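Local coordinates for putative ring-cleaving dioxygenase MhqO (Bacillus subtilis subsp. subtilis, PDB 3OAJ), which probably cleaves the rings of aromatic compounds as an iron-dependent extradiol dioxygenase, contributing to their breakdown and detoxification, at residues 217-222 with 263-268; 227-232 with 253-258; 8-13 with 56-61. One frame throughout, in Å; residues are numbered along the deposited sequence.

Contact 1. Residues 217-222 with 263-268. With ZN (zinc ion), chain C.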
loop_
_atom_site.group_PDB
_atom_site.type_symbol
_atom_site.label_atom_id
_atom_site.label_comp_id
_atom_site.label_asym_id
_atom_site.label_seq_id
_atom_site.Cartn_x
_atom_site.Cartn_y
_atom_site.Cartn_z
ATOM N N HIS A 217 5.620 -5.119 4.183
ATOM C CA HIS A 217 6.258 -4.776 5.464
ATOM C C HIS A 217 5.229 -4.316 6.497
ATOM O O HIS A 217 5.269 -4.724 7.661
ATOM C CB HIS A 217 7.329 -3.696 5.268
ATOM C CG HIS A 217 8.093 -3.383 6.517
ATOM N ND1 HIS A 217 9.292 -3.987 6.828
ATOM C CD2 HIS A 217 7.814 -2.549 7.548
ATOM C CE1 HIS A 217 9.726 -3.529 7.990
ATOM N NE2 HIS A 217 8.846 -2.659 8.450
ATOM N N HIS A 218 4.313 -3.442 6.068
ATOM C CA HIS A 218 3.258 -2.966 6.956
ATOM C C HIS A 218 2.112 -2.325 6.197
ATOM O O HIS A 218 2.230 -2.022 4.993
ATOM C CB HIS A 218 3.822 -2.006 8.010
ATOM C CG HIS A 218 4.395 -0.735 7.451
ATOM N ND1 HIS A 218 5.736 -0.604 7.149
ATOM C CD2 HIS A 218 3.834 0.470 7.194
ATOM C CE1 HIS A 218 5.974 0.627 6.730
ATOM N NE2 HIS A 218 4.835 1.295 6.730
ATOM N N ILE A 219 0.998 -2.139 6.907
ATOM C CA ILE A 219 -0.156 -1.465 6.356
ATOM C C ILE A 219 -0.504 -0.248 7.206
ATOM O O ILE A 219 -0.593 -0.350 8.429
ATOM C CB ILE A 219 -1.354 -2.461 6.193
ATOM C CG1 ILE A 219 -2.585 -1.753 5.602
ATOM C CG2 ILE A 219 -1.692 -3.188 7.509
ATOM C CD1 ILE A 219 -3.591 -2.704 4.933
ATOM N N ALA A 220 -0.705 0.894 6.542
ATOM C CA ALA A 220 -1.035 2.130 7.243
ATOM C C ALA A 220 -2.498 2.503 7.034
ATOM O O ALA A 220 -3.035 2.443 5.913
ATOM C CB ALA A 220 -0.141 3.262 6.772
ATOM N N TRP A 221 -3.124 2.870 8.144
ATOM C CA TRP A 221 -4.498 3.352 8.180
ATOM C C TRP A 221 -4.519 4.865 8.326
ATOM O O TRP A 221 -3.624 5.450 8.918
ATOM C CB TRP A 221 -5.216 2.690 9.361
ATOM C CG TRP A 221 -5.064 1.196 9.313
ATOM C CD1 TRP A 221 -4.134 0.453 9.972
ATOM C CD2 TRP A 221 -5.836 0.272 8.533
ATOM N NE1 TRP A 221 -4.271 -0.868 9.650
ATOM C CE2 TRP A 221 -5.318 -1.009 8.781
ATOM C CE3 TRP A 221 -6.926 0.408 7.659
ATOM C CZ2 TRP A 221 -5.836 -2.155 8.184
ATOM C CZ3 TRP A 221 -7.440 -0.739 7.063
ATOM C CH2 TRP A 221 -6.910 -2.002 7.356
ATOM N N ARG A 222 -5.542 5.486 7.770
ATOM C CA ARG A 222 -5.671 6.947 7.752
ATOM C C ARG A 222 -6.108 7.564 9.067
ATOM O O ARG A 222 -6.968 7.038 9.766
ATOM C CB ARG A 222 -6.677 7.365 6.677
ATOM C CG ARG A 222 -6.189 7.057 5.270
ATOM C CD ARG A 222 -7.273 7.175 4.234
ATOM N NE ARG A 222 -7.768 8.535 4.139
ATOM C CZ ARG A 222 -8.799 8.901 3.398
ATOM N NH1 ARG A 222 -9.450 8.009 2.662
ATOM N NH2 ARG A 222 -9.166 10.168 3.386
ATOM N N ILE A 263 0.790 -8.612 12.592
ATOM C CA ILE A 263 0.891 -7.683 11.480
ATOM C C ILE A 263 1.323 -6.323 12.016
ATOM O O ILE A 263 0.814 -5.873 13.046
ATOM C CB ILE A 263 -0.451 -7.559 10.736
ATOM C CG1 ILE A 263 -0.989 -8.940 10.345
ATOM C CG2 ILE A 263 -0.284 -6.737 9.470
ATOM C CD1 ILE A 263 -2.450 -8.913 9.871
ATOM N N LEU A 264 2.244 -5.666 11.313
ATOM C CA LEU A 264 2.626 -4.312 11.678
ATOM C C LEU A 264 1.639 -3.316 11.077
ATOM O O LEU A 264 1.482 -3.251 9.853
ATOM C CB LEU A 264 4.064 -4.025 11.235
ATOM C CG LEU A 264 4.590 -2.630 11.620
ATOM C CD1 LEU A 264 4.535 -2.423 13.133
ATOM C CD2 LEU A 264 6.017 -2.417 11.096
ATOM N N PHE A 265 0.967 -2.566 11.956
ATOM C CA PHE A 265 0.021 -1.540 11.533
ATOM C C PHE A 265 0.649 -0.162 11.734
ATOM O O PHE A 265 1.554 0.029 12.561
ATOM C CB PHE A 265 -1.241 -1.605 12.409
ATOM C CG PHE A 265 -2.301 -2.601 11.937
ATOM C CD1 PHE A 265 -2.019 -3.616 11.025
ATOM C CD2 PHE A 265 -3.588 -2.533 12.473
ATOM C CE1 PHE A 265 -2.992 -4.515 10.633
ATOM C CE2 PHE A 265 -4.593 -3.431 12.068
ATOM C CZ PHE A 265 -4.287 -4.428 11.152
ATOM N N GLU A 266 0.117 0.811 11.012
ATOM C CA GLU A 266 0.577 2.186 11.136
ATOM C C GLU A 266 -0.665 3.062 11.072
ATOM O O GLU A 266 -1.646 2.688 10.436
ATOM C CB GLU A 266 1.528 2.507 9.976
ATOM C CG GLU A 266 1.915 4.000 9.816
ATOM C CD GLU A 266 2.790 4.250 8.615
ATOM O OE1 GLU A 266 3.118 3.296 7.881
ATOM O OE2 GLU A 266 3.139 5.426 8.389
ATOM N N ILE A 267 -0.649 4.186 11.783
ATOM C CA ILE A 267 -1.624 5.257 11.527
ATOM C C ILE A 267 -0.832 6.417 10.933
ATOM O O ILE A 267 0.124 6.891 11.544
ATOM C CB ILE A 267 -2.372 5.716 12.803
ATOM C CG1 ILE A 267 -2.929 4.519 13.605
ATOM C CG2 ILE A 267 -3.435 6.811 12.458
ATOM C CD1 ILE A 267 -3.961 3.699 12.905
ATOM N N ALA A 268 -1.245 6.857 9.745
ATOM C CA ALA A 268 -0.605 7.940 9.014
ATOM C C ALA A 268 -1.610 9.042 8.747
ATOM O O ALA A 268 -2.762 8.779 8.379
ATOM C CB ALA A 268 -0.058 7.428 7.694
HETATM ZN ZN ZN C . 4.123 3.449 6.408
HETATM O O HOH W 1 3.377 -6.881 8.890
#

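Contact 2. Residues 227-232 with 253-258. With SO4 (sulfate ion), chain D.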
loop_
_atom_site.group_PDB
_atom_site.type_symbol
_atom_site.label_atom_id
_atom_site.label_comp_id
_atom_site.label_asym_id
_atom_site.label_seq_id
_atom_site.Cartn_x
_atom_site.Cartn_y
_atom_site.Cartn_z
ATOM N N GLU A 227 -4.085 15.975 15.090
ATOM C CA GLU A 227 -4.876 15.792 16.318
ATOM C C GLU A 227 -5.521 14.405 16.396
ATOM O O GLU A 227 -5.465 13.735 17.420
ATOM C CB GLU A 227 -5.915 16.909 16.497
ATOM C CG GLU A 227 -6.621 16.903 17.860
ATOM C CD GLU A 227 -5.683 17.110 19.061
ATOM O OE1 GLU A 227 -4.628 17.784 18.925
ATOM O OE2 GLU A 227 -6.017 16.603 20.158
ATOM N N ASP A 228 -6.085 13.952 15.293
ATOM C CA ASP A 228 -6.734 12.647 15.235
ATOM C C ASP A 228 -5.685 11.552 15.486
ATOM O O ASP A 228 -5.925 10.606 16.238
ATOM C CB ASP A 228 -7.389 12.521 13.853
ATOM C CG ASP A 228 -8.260 11.297 13.699
ATOM O OD1 ASP A 228 -8.848 10.813 14.689
ATOM O OD2 ASP A 228 -8.381 10.836 12.550
ATOM N N GLN A 229 -4.512 11.707 14.870
ATOM C CA GLN A 229 -3.437 10.745 15.091
ATOM C C GLN A 229 -2.990 10.682 16.556
ATOM O O GLN A 229 -2.718 9.588 17.081
ATOM C CB GLN A 229 -2.241 11.031 14.183
ATOM C CG GLN A 229 -1.050 10.136 14.470
ATOM C CD GLN A 229 0.064 10.388 13.508
ATOM O OE1 GLN A 229 0.702 11.432 13.533
ATOM N NE2 GLN A 229 0.282 9.436 12.618
ATOM N N LEU A 230 -2.878 11.842 17.207
ATOM C CA LEU A 230 -2.500 11.861 18.624
ATOM C C LEU A 230 -3.556 11.155 19.466
ATOM O O LEU A 230 -3.229 10.438 20.406
ATOM C CB LEU A 230 -2.256 13.296 19.121
ATOM C CG LEU A 230 -1.158 14.080 18.378
ATOM C CD1 LEU A 230 -1.197 15.566 18.746
ATOM C CD2 LEU A 230 0.234 13.485 18.626
ATOM N N ASP A 231 -4.822 11.343 19.115
ATOM C CA ASP A 231 -5.914 10.647 19.798
ATOM C C ASP A 231 -5.752 9.136 19.596
ATOM O O ASP A 231 -5.919 8.359 20.535
ATOM C CB ASP A 231 -7.281 11.110 19.259
ATOM C CG ASP A 231 -7.626 12.561 19.630
ATOM O OD1 ASP A 231 -6.959 13.156 20.499
ATOM O OD2 ASP A 231 -8.591 13.107 19.044
ATOM N N TRP A 232 -5.426 8.722 18.365
ATOM C CA TRP A 232 -5.171 7.307 18.085
ATOM C C TRP A 232 -4.031 6.788 18.943
ATOM O O TRP A 232 -4.115 5.697 19.480
ATOM C CB TRP A 232 -4.788 7.107 16.625
ATOM C CG TRP A 232 -5.909 6.905 15.654
ATOM C CD1 TRP A 232 -6.410 7.824 14.779
ATOM C CD2 TRP A 232 -6.639 5.698 15.433
ATOM N NE1 TRP A 232 -7.405 7.258 14.021
ATOM C CE2 TRP A 232 -7.572 5.956 14.406
ATOM C CE3 TRP A 232 -6.582 4.416 15.995
ATOM C CZ2 TRP A 232 -8.452 4.978 13.925
ATOM C CZ3 TRP A 232 -7.472 3.438 15.525
ATOM C CH2 TRP A 232 -8.388 3.731 14.498
ATOM N N ASN A 253 2.716 12.317 8.997
ATOM C CA ASN A 253 3.257 11.858 10.276
ATOM C C ASN A 253 2.755 10.434 10.504
ATOM O O ASN A 253 1.665 10.075 10.047
ATOM C CB ASN A 253 2.823 12.787 11.413
ATOM C CG ASN A 253 3.456 14.171 11.313
ATOM O OD1 ASN A 253 4.589 14.316 10.856
ATOM N ND2 ASN A 253 2.705 15.200 11.699
ATOM N N ALA A 254 3.570 9.630 11.179
ATOM C CA ALA A 254 3.327 8.202 11.376
ATOM C C ALA A 254 3.462 7.759 12.826
ATOM O O ALA A 254 4.336 8.234 13.535
ATOM C CB ALA A 254 4.301 7.402 10.533
ATOM N N ILE A 255 2.574 6.855 13.248
ATOM C CA ILE A 255 2.786 6.025 14.439
ATOM C C ILE A 255 2.611 4.576 14.023
ATOM O O ILE A 255 1.856 4.274 13.092
ATOM C CB ILE A 255 1.822 6.367 15.603
ATOM C CG1 ILE A 255 0.348 6.228 15.177
ATOM C CG2 ILE A 255 2.094 7.789 16.093
ATOM C CD1 ILE A 255 -0.652 6.481 16.310
ATOM N N TYR A 256 3.318 3.694 14.719
ATOM C CA TYR A 256 3.313 2.252 14.402
ATOM C C TYR A 256 2.962 1.412 15.624
ATOM O O TYR A 256 3.370 1.722 16.747
ATOM C CB TYR A 256 4.691 1.802 13.884
ATOM C CG TYR A 256 5.228 2.608 12.711
ATOM C CD1 TYR A 256 5.031 2.186 11.394
ATOM C CD2 TYR A 256 5.911 3.814 12.922
ATOM C CE1 TYR A 256 5.523 2.941 10.314
ATOM C CE2 TYR A 256 6.404 4.567 11.865
ATOM C CZ TYR A 256 6.202 4.133 10.564
ATOM O OH TYR A 256 6.691 4.882 9.507
ATOM N N PHE A 257 2.247 0.317 15.385
ATOM C CA PHE A 257 2.000 -0.671 16.437
ATOM C C PHE A 257 1.828 -2.040 15.821
ATOM O O PHE A 257 1.136 -2.183 14.798
ATOM C CB PHE A 257 0.795 -0.294 17.315
ATOM C CG PHE A 257 -0.541 -0.297 16.609
ATOM C CD1 PHE A 257 -0.922 0.764 15.791
ATOM C CD2 PHE A 257 -1.468 -1.335 16.835
ATOM C CE1 PHE A 257 -2.188 0.782 15.172
ATOM C CE2 PHE A 257 -2.726 -1.323 16.223
ATOM C CZ PHE A 257 -3.084 -0.263 15.399
ATOM N N ARG A 258 2.482 -3.032 16.425
ATOM C CA ARG A 258 2.291 -4.409 15.983
ATOM C C ARG A 258 1.064 -4.976 16.650
ATOM O O ARG A 258 0.916 -4.906 17.883
ATOM C CB ARG A 258 3.516 -5.280 16.280
ATOM C CG ARG A 258 3.462 -6.577 15.459
ATOM C CD ARG A 258 4.789 -7.223 15.314
ATOM N NE ARG A 258 5.769 -6.414 14.598
ATOM C CZ ARG A 258 6.010 -6.477 13.291
ATOM N NH1 ARG A 258 5.306 -7.291 12.496
ATOM N NH2 ARG A 258 6.974 -5.719 12.774
HETATM S S SO4 D . 6.416 4.330 6.019
HETATM O O1 SO4 D . 7.022 3.570 7.111
HETATM O O2 SO4 D . 7.359 5.205 5.350
HETATM O O3 SO4 D . 5.785 3.450 5.034
HETATM O O4 SO4 D . 5.408 5.207 6.622
#

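Contact 3. Residues 8-13 with 56-61. With ZN (zinc ion), chain C; SO4 (sulfate ion), chain D.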
loop_
_atom_site.group_PDB
_atom_site.type_symbol
_atom_site.label_atom_id
_atom_site.label_comp_id
_atom_site.label_asym_id
_atom_site.label_seq_id
_atom_site.Cartn_x
_atom_site.Cartn_y
_atom_site.Cartn_z
ATOM N N GLY A 8 -9.917 4.266 6.239
ATOM C CA GLY A 8 -9.398 3.166 5.415
ATOM C C GLY A 8 -7.890 3.197 5.310
ATOM O O GLY A 8 -7.217 3.922 6.058
ATOM N N ILE A 9 -7.361 2.437 4.359
ATOM C CA ILE A 9 -5.925 2.385 4.136
ATOM C C ILE A 9 -5.398 3.762 3.667
ATOM O O ILE A 9 -6.017 4.437 2.814
ATOM C CB ILE A 9 -5.595 1.320 3.079
ATOM C CG1 ILE A 9 -6.005 -0.088 3.560
ATOM C CG2 ILE A 9 -4.109 1.379 2.665
ATOM C CD1 ILE A 9 -6.051 -1.138 2.435
ATOM N N HIS A 10 -4.273 4.170 4.260
ATOM C CA HIS A 10 -3.499 5.319 3.823
ATOM C C HIS A 10 -2.494 4.862 2.765
ATOM O O HIS A 10 -2.511 5.344 1.644
ATOM C CB HIS A 10 -2.801 5.986 5.034
ATOM C CG HIS A 10 -2.087 7.257 4.710
ATOM N ND1 HIS A 10 -0.862 7.281 4.073
ATOM C CD2 HIS A 10 -2.407 8.550 4.959
ATOM C CE1 HIS A 10 -0.475 8.535 3.919
ATOM N NE2 HIS A 10 -1.375 9.323 4.473
ATOM N N HIS A 11 -1.617 3.935 3.137
ATOM C CA HIS A 11 -0.660 3.363 2.186
ATOM C C HIS A 11 -0.272 1.975 2.669
ATOM O O HIS A 11 -0.585 1.594 3.795
ATOM C CB HIS A 11 0.603 4.239 2.036
ATOM C CG HIS A 11 1.414 4.381 3.288
ATOM N ND1 HIS A 11 1.177 5.372 4.220
ATOM C CD2 HIS A 11 2.487 3.684 3.740
ATOM C CE1 HIS A 11 2.072 5.281 5.190
ATOM N NE2 HIS A 11 2.873 4.261 4.931
ATOM N N ILE A 12 0.369 1.218 1.786
ATOM C CA ILE A 12 0.971 -0.052 2.115
ATOM C C ILE A 12 2.425 0.024 1.667
ATOM O O ILE A 12 2.756 0.595 0.635
ATOM C CB ILE A 12 0.216 -1.193 1.362
ATOM C CG1 ILE A 12 -1.172 -1.399 1.979
ATOM C CG2 ILE A 12 0.994 -2.499 1.368
ATOM C CD1 ILE A 12 -2.144 -2.182 1.104
ATOM N N THR A 13 3.299 -0.605 2.444
ATOM C CA THR A 13 4.728 -0.524 2.204
ATOM C C THR A 13 5.321 -1.921 2.109
ATOM O O THR A 13 5.065 -2.784 2.954
ATOM C CB THR A 13 5.421 0.302 3.302
ATOM O OG1 THR A 13 4.932 1.637 3.216
ATOM C CG2 THR A 13 6.975 0.264 3.185
ATOM N N GLY A 56 -1.409 11.244 -5.714
ATOM C CA GLY A 56 -0.853 10.453 -4.606
ATOM C C GLY A 56 -1.757 10.521 -3.382
ATOM O O GLY A 56 -1.282 10.695 -2.266
ATOM N N LYS A 57 -3.071 10.413 -3.604
ATOM C CA LYS A 57 -4.055 10.601 -2.538
ATOM C C LYS A 57 -4.027 9.440 -1.546
ATOM O O LYS A 57 -3.784 8.295 -1.943
ATOM C CB LYS A 57 -5.457 10.762 -3.139
ATOM C CG LYS A 57 -5.630 12.035 -3.946
ATOM C CD LYS A 57 -5.355 13.280 -3.110
ATOM C CE LYS A 57 -5.630 14.539 -3.909
ATOM N NZ LYS A 57 -5.090 15.733 -3.197
ATOM N N PRO A 58 -4.316 9.718 -0.259
ATOM C CA PRO A 58 -4.422 8.611 0.690
ATOM C C PRO A 58 -5.408 7.555 0.195
ATOM O O PRO A 58 -6.455 7.880 -0.381
ATOM C CB PRO A 58 -4.906 9.281 1.976
ATOM C CG PRO A 58 -4.383 10.700 1.865
ATOM C CD PRO A 58 -4.446 11.039 0.392
ATOM N N GLY A 59 -5.031 6.294 0.377
ATOM C CA GLY A 59 -5.844 5.186 -0.103
ATOM C C GLY A 59 -5.476 4.707 -1.493
ATOM O O GLY A 59 -6.051 3.727 -1.967
ATOM N N THR A 60 -4.495 5.369 -2.115
ATOM C CA THR A 60 -3.982 4.972 -3.435
ATOM C C THR A 60 -2.489 4.665 -3.435
ATOM O O THR A 60 -1.951 4.257 -4.458
ATOM C CB THR A 60 -4.198 6.068 -4.506
ATOM O OG1 THR A 60 -3.209 7.099 -4.366
ATOM C CG2 THR A 60 -5.624 6.695 -4.485
ATOM N N ILE A 61 -1.839 4.848 -2.281
ATOM C CA ILE A 61 -0.383 4.934 -2.179
ATOM C C ILE A 61 0.272 3.596 -1.855
ATOM O O ILE A 61 0.092 3.052 -0.772
ATOM C CB ILE A 61 0.035 5.939 -1.079
ATOM C CG1 ILE A 61 -0.634 7.310 -1.285
ATOM C CG2 ILE A 61 1.569 6.060 -0.992
ATOM C CD1 ILE A 61 -0.641 8.164 -0.016
HETATM ZN ZN ZN C . 4.123 3.449 6.408
HETATM S S SO4 D . 6.416 4.330 6.019
HETATM O O1 SO4 D . 7.022 3.570 7.111
HETATM O O2 SO4 D . 7.359 5.205 5.350
HETATM O O3 SO4 D . 5.785 3.450 5.034
HETATM O O4 SO4 D . 5.408 5.207 6.622
#

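Contact 1. Residues 217-222 with 263-268
The first torsions of His218 and Glu266 set two side chains of neighbouring strands on one metal: the imidazole is tucked between its own backbone N and carbonyl carbon (chi1 64°), while the carboxylate sits at the end of an extended chain whose CG lies anti to the backbone N (chi1 170°). His218 NE2 binds the zinc ion at 2.3 Å, and Glu266 OE1 reaches the same ion at 1.8 Å, leaving OE2 as the more distant oxygen. His218 NE2 and Glu266 OE1 lie 2.9 Å apart as two ligands of one zinc ion, without a hydrogen bond between them. Ala220 CB, on the same face of the sheet, touches the carboxylate at 3.4 Å from Glu266 OE1. His11 supplies the third protein ligand, giving the two-histidine, one-carboxylate site of extradiol dioxygenases, where iron(II) is the expected metal.

The supporting frame is a parallel pairing of the first and last strands of a βαβββ unit, the topology of the vicinal oxygen chelate fold. Trp221 N donates an almost straight bond to Glu266 O (2.7 Å), and Ala268 N follows with Trp221 O (2.9 Å). On the sheet face away from the metal, Trp221 and Phe265 form a T-shaped pair with planes at 61°: Trp221 NE1 comes down over the centre of the phenyl face, 3.3 Å from Phe265 CD2, and Ile219 CG2 packs 3.6 Å from Phe265 CD1.

Contact 2. Residues 227-232 with 253-258
Gln229 and Ile255 carry this helix-on-strand packing of the βαβββ topology, in which segment 227-232, part of helix 226-238, runs almost parallel to segment 253-258, with 9.5 Å between the axes of the two segments. An extended chain, with CG anti to the backbone N (chi1 175°), lets Gln229 span that gap. Its NE2 donates to Asn253 O at 3.0 Å, arriving from above the carbonyl plane rather than along a lone pair, and OE1 rests 3.3 Å from Asn253 CB. The side chains of Ile255 and Gln229 run alongside each other head to tail, Ile255 CD1 lying 3.8 Å from Gln229 O and 4.2 Å from Trp232 CB.

Further out, the amide of Gln229 gains a weak second acceptor in Ile267 O, so one NE2 bridges two adjacent strands from the buried face of the helix. Asn253 ND2 is hydrogen-bonded to Asp226, next to the start of the helix segment. Lys4 forms a salt bridge with Asp228 and a cation-pi contact with Trp232. The other face of the strand looks toward the metal pocket: there Tyr256 OH, which is also hydrogen-bonded to Arg249 NE, donates to sulfate O1 at 2.8 Å, with that oxygen near the plane of the phenol ring.

Contact 3. Residues 8-13 with 56-61
Two backbone bonds join segment 56-61, the loop leading into strand 61-66, to strand 9-16: Gly59 N donates to His10 O at 3.0 Å, and Ile12 N donates to Ile61 O at 3.2 Å. Gly59 lies within a type II beta turn running from Lys57 to Thr60, at the position whose positive phi suits glycine. Lys57 O closes the turn by accepting from both the backbone N and OG1 of Thr60.

The His10 ring lies at a slant across Pro58 and Ile61. With CG anti to the backbone N (chi1 -174°), the imidazole brings CD2 to 4.0 Å from Pro58 CB and CE1 to 4.0 Å from Ile61 CD1. Ile61 also packs against His11, its CB 3.6 Å from His11 CB.

Both histidines stand opposite Ala220 of the neighbouring strand, a classic beta bulge in the vicinal oxygen chelate sheet, which puts two consecutive side chains on the same side of the strand, and their rings are joined directly: His11 ND1 donates to His10 ND1 at 2.8 Å, in a straight bond lying in the plane of the His11 ring but tilted 25° from that of His10. Held at ND1 by this second-shell bond and at NE2 by the zinc ion (2.1 Å), the His11 ring is restrained in its rotation. His218 and Glu266 are the other protein ligands, and Phe252 meets both imidazoles, edge-to-face in the case of His10. The sulfate, probably from the crystallisation liquor, occupies further metal positions through O3 and O4. Thr13 OG1, itself hydrogen-bonded to Thr63, donates to sulfate O3 at 2.7 Å.

Along the chain contact 3 closes first; contact 1 then opens, and contact 2 falls wholly between its two segments. All three reach one mixed eight-stranded sheet, in which strands 61-66, 9-16, 215-223, 264-269 and 253-258 are successive neighbours. The centre of contact 1 lies about 10 Å from those of contacts 2 and 3, which are themselves about 15 Å apart, centre to centre, and do not touch. Strands 9-16 and 215-223 join the two sequence-family halves, so contacts 1 and 3 bring ligands from both to a single metal. Contact 2 packs helix 226-238 against strand 253-258, the next strand beyond 264-269, and places a sulfate-bound tyrosine in the pocket.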